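Local atomic coordinates of cytochrome C (PDB entry 5LO9), a protein that probably oxidises thiosulfate to tetrathionate, probably also runs the reverse reaction, and passes the electrons along a series of covalently bound c-type hemes. Residues Ala106-Gly111 and Ala183-Thr188; Ala251-Glu254 and Met260-Leu263. All blocks are in the same frame, centred on the assembly; numbering follows the deposited sequence.

Overall arrangement
From the N terminus, the chain first forms the cytochrome c region that carries heme c #1. Contact 1 comes next. It brings helix 102-110 onto helix 176-187 and closes a loop of 71 residues, which includes the heme-binding helix 121-125 and helix 144-156. The chain then passes through an unmodelled stretch, residues 193-236. Contact 2 follows and closes a much shorter loop of five residues, where the run into helix 256-269 folds back on that helix. The two contacts are in series, neither nested nor crossing. The centres of contacts 1 and 2 lie about 22 Å apart, their nearest atoms about 11 Å. Contact 1 ties together one cytochrome c fold, while contact 2 is local.

Contact 1. Residues Ala106-Gly111 and Ala183-Thr188; sequences ALAETG and AAYFAT
Ala108 packs its CB against two aromatic side chains, Tyr185 and Phe186, where helix 102-110 meets helix 176-187. This is the tight, buried part of the contact. Ala108 CB is 3.6 Å from Tyr185 CE2. Phe186 CZ lies 3.4 Å from Ala108 CB. The methyl group approaches both rings obliquely. The two rings also support each other. Tyr185 CD2 sits over the centre of the Phe186 ring, 3.9 Å above its plane. The CG of Tyr185 is anti to the backbone N (chi1 -180°), which sends the ring across to the other helix.

The looser side is at Glu109, which is partly exposed. Its chain is bent, and the carboxylate meets the hydroxyl end of Tyr185. Tyr185 OH donates a hydrogen bond to Glu109 OE2 at 2.6 Å. Glu109 OE2 receives it on its anti lone pair, the one away from the other oxygen. The acceptor lies at the ring edge, near its plane, and the carboxylate is turned 77° from the ring. A phenylalanine at Tyr185 would keep the ring beside Ala108, but Glu109 would probably lose its hydroxyl partner and its carboxylate would be freer to turn. The Tyr185 ring also makes a cation-pi contact with Arg189.

The short helix segments are 10.3 Å apart at closest approach and inclined at 60°. Phe186 also touches Cys121, which is covalently bound to heme c #2. The arrangement is that of the cytochrome c fold, in which the first and last helices of the domain pack across each other beside the heme attachment site.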
ATOM      1  N   ALA A 106     -30.072  -3.847   5.216  1.00 41.57           N
ATOM      2  CA  ALA A 106     -28.787  -4.073   5.852  1.00 34.94           C
ATOM      3  C   ALA A 106     -28.703  -5.492   6.370  1.00 41.74           C
ATOM      4  O   ALA A 106     -27.753  -6.218   6.064  1.00 43.79           O
ATOM      5  CB  ALA A 106     -28.543  -3.068   6.959  1.00 31.55           C
ATOM      6  N   LEU A 107     -29.696  -5.905   7.162  1.00 44.97           N
ATOM      7  CA  LEU A 107     -29.684  -7.260   7.715  1.00 45.00           C
ATOM      8  C   LEU A 107     -29.808  -8.310   6.614  1.00 38.16           C
ATOM      9  O   LEU A 107     -29.131  -9.345   6.653  1.00 36.81           O
ATOM     10  CB  LEU A 107     -30.805  -7.414   8.753  1.00 41.45           C
ATOM     11  CG  LEU A 107     -30.542  -6.741  10.109  1.00 42.86           C
ATOM     12  CD1 LEU A 107     -31.803  -6.778  10.970  1.00 41.22           C
ATOM     13  CD2 LEU A 107     -29.381  -7.374  10.869  1.00 43.06           C
ATOM     14  N   ALA A 108     -30.647  -8.059   5.612  1.00 39.24           N
ATOM     15  CA  ALA A 108     -30.884  -9.085   4.598  1.00 43.31           C
ATOM     16  C   ALA A 108     -29.606  -9.433   3.871  1.00 36.87           C
ATOM     17  O   ALA A 108     -29.371 -10.603   3.559  1.00 42.60           O
ATOM     18  CB  ALA A 108     -31.950  -8.645   3.593  1.00 48.43           C
ATOM     19  N   GLU A 109     -28.771  -8.430   3.586  1.00 39.04           N
ATOM     20  CA  GLU A 109     -27.674  -8.573   2.635  1.00 46.47           C
ATOM     21  C   GLU A 109     -26.288  -8.587   3.267  1.00 43.21           C
ATOM     22  O   GLU A 109     -25.380  -9.216   2.699  1.00 44.09           O
ATOM     23  CB  GLU A 109     -27.728  -7.436   1.599  1.00 38.01           C
ATOM     24  CG  GLU A 109     -29.086  -7.311   0.819  1.00 35.12           C
ATOM     25  CD  GLU A 109     -29.278  -8.386  -0.278  1.00 52.77           C
ATOM     26  OE1 GLU A 109     -28.338  -9.235  -0.489  1.00 43.43           O
ATOM     27  OE2 GLU A 109     -30.369  -8.348  -0.939  1.00 44.37           O
ATOM     28  N   THR A 110     -26.130  -7.976   4.451  1.00 39.68           N
ATOM     29  CA  THR A 110     -24.870  -7.928   5.191  1.00 41.52           C
ATOM     30  C   THR A 110     -24.965  -8.354   6.659  1.00 40.07           C
ATOM     31  O   THR A 110     -23.926  -8.407   7.326  1.00 33.45           O
ATOM     32  CB  THR A 110     -24.299  -6.496   5.164  1.00 49.39           C
ATOM     33  OG1 THR A 110     -25.100  -5.603   5.985  1.00 51.95           O
ATOM     34  CG2 THR A 110     -24.285  -6.008   3.780  1.00 43.11           C
ATOM     35  N   GLY A 111     -26.168  -8.580   7.206  1.00 44.41           N
ATOM     36  CA  GLY A 111     -26.309  -9.101   8.567  1.00 45.92           C
ATOM     37  C   GLY A 111     -25.807  -8.122   9.615  1.00 38.89           C
ATOM     38  O   GLY A 111     -25.741  -6.918   9.394  1.00 41.24           O
ATOM     39  N   ALA A 183     -39.400  -8.501   6.729  1.00 40.03           N
ATOM     40  CA  ALA A 183     -40.519  -9.097   6.022  1.00 41.42           C
ATOM     41  C   ALA A 183     -40.915  -8.240   4.839  1.00 42.90           C
ATOM     42  O   ALA A 183     -41.186  -8.753   3.745  1.00 41.49           O
ATOM     43  CB  ALA A 183     -41.685  -9.291   6.971  1.00 47.16           C
ATOM     44  N   ALA A 184     -40.937  -6.924   5.028  1.00 47.07           N
ATOM     45  CA  ALA A 184     -41.287  -6.054   3.904  1.00 52.57           C
ATOM     46  C   ALA A 184     -40.221  -6.113   2.817  1.00 48.36           C
ATOM     47  O   ALA A 184     -40.544  -6.196   1.626  1.00 49.66           O
ATOM     48  CB  ALA A 184     -41.490  -4.620   4.389  1.00 42.51           C
ATOM     49  N   TYR A 185     -38.947  -6.122   3.216  1.00 42.25           N
ATOM     50  CA  TYR A 185     -37.869  -6.198   2.250  1.00 38.95           C
ATOM     51  C   TYR A 185     -38.018  -7.434   1.381  1.00 38.25           C
ATOM     52  O   TYR A 185     -38.107  -7.338   0.156  1.00 41.02           O
ATOM     53  CB  TYR A 185     -36.518  -6.212   2.971  1.00 42.66           C
ATOM     54  CG  TYR A 185     -35.346  -6.285   2.017  1.00 45.61           C
ATOM     55  CD1 TYR A 185     -34.784  -5.138   1.477  1.00 49.67           C
ATOM     56  CD2 TYR A 185     -34.849  -7.509   1.600  1.00 41.85           C
ATOM     57  CE1 TYR A 185     -33.722  -5.209   0.568  1.00 44.64           C
ATOM     58  CE2 TYR A 185     -33.805  -7.589   0.705  1.00 53.65           C
ATOM     59  CZ  TYR A 185     -33.246  -6.432   0.178  1.00 56.44           C
ATOM     60  OH  TYR A 185     -32.193  -6.524  -0.714  1.00 45.54           O
ATOM     61  N   PHE A 186     -38.113  -8.604   1.996  1.00 46.24           N
ATOM     62  CA  PHE A 186     -38.126  -9.818   1.184  1.00 46.80           C
ATOM     63  C   PHE A 186     -39.455  -9.990   0.473  1.00 42.24           C
ATOM     64  O   PHE A 186     -39.497 -10.575  -0.614  1.00 42.50           O
ATOM     65  CB  PHE A 186     -37.787 -11.050   2.035  1.00 38.39           C
ATOM     66  CG  PHE A 186     -36.320 -11.215   2.246  1.00 41.17           C
ATOM     67  CD1 PHE A 186     -35.493 -11.541   1.173  1.00 42.36           C
ATOM     68  CD2 PHE A 186     -35.750 -10.990   3.488  1.00 37.31           C
ATOM     69  CE1 PHE A 186     -34.123 -11.676   1.346  1.00 36.02           C
ATOM     70  CE2 PHE A 186     -34.395 -11.115   3.671  1.00 45.12           C
ATOM     71  CZ  PHE A 186     -33.571 -11.458   2.597  1.00 42.44           C
ATOM     72  N   ALA A 187     -40.540  -9.475   1.044  1.00 41.16           N
ATOM     73  CA  ALA A 187     -41.818  -9.543   0.344  1.00 46.12           C
ATOM     74  C   ALA A 187     -41.801  -8.722  -0.946  1.00 50.84           C
ATOM     75  O   ALA A 187     -42.504  -9.058  -1.905  1.00 51.14           O
ATOM     76  CB  ALA A 187     -42.938  -9.092   1.276  1.00 44.48           C
ATOM     77  N   THR A 188     -40.982  -7.668  -1.013  1.00 50.26           N
ATOM     78  CA  THR A 188     -40.897  -6.843  -2.217  1.00 51.68           C
ATOM     79  C   THR A 188     -39.700  -7.207  -3.103  1.00 49.33           C
ATOM     80  O   THR A 188     -39.257  -6.359  -3.882  1.00 50.66           O
ATOM     81  CB  THR A 188     -40.845  -5.346  -1.879  1.00 40.32           C
ATOM     82  OG1 THR A 188     -39.658  -5.033  -1.135  1.00 48.29           O
ATOM     83  CG2 THR A 188     -42.031  -4.946  -1.032  1.00 50.86           C
TER

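Contact 2. Residues Ala251-Glu254 and Met260-Leu263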
ATOM      1  N   ALA A 251     -20.493   4.932   4.953  1.00 49.17           N
ATOM      2  CA  ALA A 251     -19.398   5.890   4.915  1.00 53.77           C
ATOM      3  C   ALA A 251     -18.353   5.562   3.840  1.00 51.32           C
ATOM      4  O   ALA A 251     -17.171   5.402   4.139  1.00 48.82           O
ATOM      5  CB  ALA A 251     -18.755   5.925   6.294  1.00 52.44           C
ATOM      6  N   LEU A 252     -18.798   5.485   2.539  1.00 48.60           N
ATOM      7  CA  LEU A 252     -17.784   5.308   1.498  1.00 54.97           C
ATOM      8  C   LEU A 252     -17.026   6.615   1.236  1.00 55.78           C
ATOM      9  O   LEU A 252     -17.577   7.701   1.429  1.00 56.61           O
ATOM     10  CB  LEU A 252     -18.403   4.873   0.180  1.00 54.04           C
ATOM     11  CG  LEU A 252     -18.793   3.446  -0.127  1.00 52.75           C
ATOM     12  CD1 LEU A 252     -19.153   3.385  -1.638  1.00 48.15           C
ATOM     13  CD2 LEU A 252     -17.691   2.463   0.260  1.00 56.01           C
ATOM     14  N   PRO A 253     -15.791   6.549   0.729  1.00 58.20           N
ATOM     15  CA  PRO A 253     -15.075   7.784   0.420  1.00 52.34           C
ATOM     16  C   PRO A 253     -15.765   8.508  -0.722  1.00 61.11           C
ATOM     17  O   PRO A 253     -16.582   7.943  -1.455  1.00 62.33           O
ATOM     18  CB  PRO A 253     -13.660   7.314   0.026  1.00 48.11           C
ATOM     19  CG  PRO A 253     -13.522   5.978   0.543  1.00 52.68           C
ATOM     20  CD  PRO A 253     -14.926   5.379   0.463  1.00 60.28           C
ATOM     21  N   GLU A 254     -15.443   9.793  -0.844  1.00 65.30           N
ATOM     22  CA  GLU A 254     -16.078  10.643  -1.836  1.00 69.64           C
ATOM     23  C   GLU A 254     -15.431  10.522  -3.209  1.00 62.96           C
ATOM     24  O   GLU A 254     -14.204  10.419  -3.345  1.00 66.57           O
ATOM     25  CB  GLU A 254     -16.034  12.082  -1.357  1.00 76.31           C
ATOM     26  CG  GLU A 254     -17.146  12.349  -0.396  1.00 82.73           C
ATOM     27  CD  GLU A 254     -17.207  13.782  -0.002  1.00 93.46           C
ATOM     28  OE1 GLU A 254     -16.272  14.535  -0.387  1.00 88.98           O
ATOM     29  OE2 GLU A 254     -18.195  14.143   0.679  1.00 95.29           O
ATOM     30  N   MET A 260     -14.349   2.969  -6.738  1.00 34.72           N
ATOM     31  CA  MET A 260     -13.389   1.867  -6.765  1.00 37.39           C
ATOM     32  C   MET A 260     -13.458   1.049  -5.490  1.00 42.93           C
ATOM     33  O   MET A 260     -13.184  -0.161  -5.502  1.00 44.14           O
ATOM     34  CB  MET A 260     -11.956   2.360  -6.938  1.00 38.12           C
ATOM     35  CG  MET A 260     -11.563   2.792  -8.330  1.00 31.32           C
ATOM     36  SD  MET A 260     -11.455   1.529  -9.624  1.00 38.71           S
ATOM     37  CE  MET A 260     -10.027   0.609  -9.010  1.00 39.41           C
ATOM     38  N   VAL A 261     -13.708   1.709  -4.362  1.00 40.56           N
ATOM     39  CA  VAL A 261     -13.903   0.958  -3.132  1.00 41.75           C
ATOM     40  C   VAL A 261     -15.112   0.037  -3.274  1.00 36.48           C
ATOM     41  O   VAL A 261     -15.074  -1.135  -2.886  1.00 33.90           O
ATOM     42  CB  VAL A 261     -14.036   1.907  -1.931  1.00 40.54           C
ATOM     43  CG1 VAL A 261     -14.524   1.128  -0.713  1.00 47.18           C
ATOM     44  CG2 VAL A 261     -12.698   2.585  -1.621  1.00 36.05           C
ATOM     45  N   ARG A 262     -16.186   0.540  -3.859  1.00 39.98           N
ATOM     46  CA  ARG A 262     -17.367  -0.284  -4.069  1.00 37.54           C
ATOM     47  C   ARG A 262     -17.052  -1.461  -4.987  1.00 38.74           C
ATOM     48  O   ARG A 262     -17.453  -2.608  -4.724  1.00 40.47           O
ATOM     49  CB  ARG A 262     -18.472   0.604  -4.615  1.00 42.94           C
ATOM     50  CG  ARG A 262     -19.672  -0.104  -5.192  1.00 54.13           C
ATOM     51  CD  ARG A 262     -20.722   0.930  -5.636  1.00 55.27           C
ATOM     52  NE  ARG A 262     -20.993   1.819  -4.517  1.00 65.88           N
ATOM     53  CZ  ARG A 262     -21.419   3.059  -4.619  1.00 63.36           C
ATOM     54  NH1 ARG A 262     -21.635   3.590  -5.817  1.00 66.83           N
ATOM     55  NH2 ARG A 262     -21.617   3.755  -3.506  1.00 72.68           N
ATOM     56  N   LEU A 263     -16.301  -1.210  -6.055  1.00 39.76           N
ATOM     57  CA  LEU A 263     -15.937  -2.303  -6.950  1.00 35.02           C
ATOM     58  C   LEU A 263     -15.097  -3.333  -6.215  1.00 33.34           C
ATOM     59  O   LEU A 263     -15.344  -4.530  -6.317  1.00 33.98           O
ATOM     60  CB  LEU A 263     -15.168  -1.774  -8.153  1.00 37.91           C
ATOM     61  CG  LEU A 263     -14.685  -2.860  -9.114  1.00 42.08           C
ATOM     62  CD1 LEU A 263     -15.832  -3.571  -9.666  1.00 37.03           C
ATOM     63  CD2 LEU A 263     -13.881  -2.256 -10.237  1.00 41.69           C
TER
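Leu252 lies against Val261 and Arg262, and Pro253 against Val261, so that the loop leading into helix 256-269 folds back on the first half of that helix. This is loop-on-helix packing within a short turn of chain. The contact seals the loop onto its own helix at the start of the region that carries hemes c #3 and #4. The same helix ends at Arg269, which is part of the heme c #3 binding site. Nothing polar joins the two segments.

At Ala251 the carbonyl O accepts a hydrogen bond from Trp362 NE1 on helix 351-363. This ties the loop to a second helix.

Leu252 follows and carries most of the contact. Its two methyl groups go to different partners. Leu252 CD2 meets Val261 CG1 at 3.6 Å, and the two side chains run alongside in opposite senses. Leu252 CD1 instead lies obliquely to the guanidinium group of Arg262, and is 3.8 Å from Arg262 CZ. The leucine is set nearly perpendicular to the arginine chain. That chain bends at chi3 (-53°), which turns its end back toward the leucine. The arginine is exposed, and its charge is met by a salt bridge from NH1 to Glu259 OE1.

Pro253 is the next to touch the helix. It lies crosswise to the Val261 side chain, and both residues also touch Trp362. Val261 turns CG2 to Pro253 and CG1 to Leu252. Pro253 CG and Pro253 CD are each 4.1 Å from Val261 CG2.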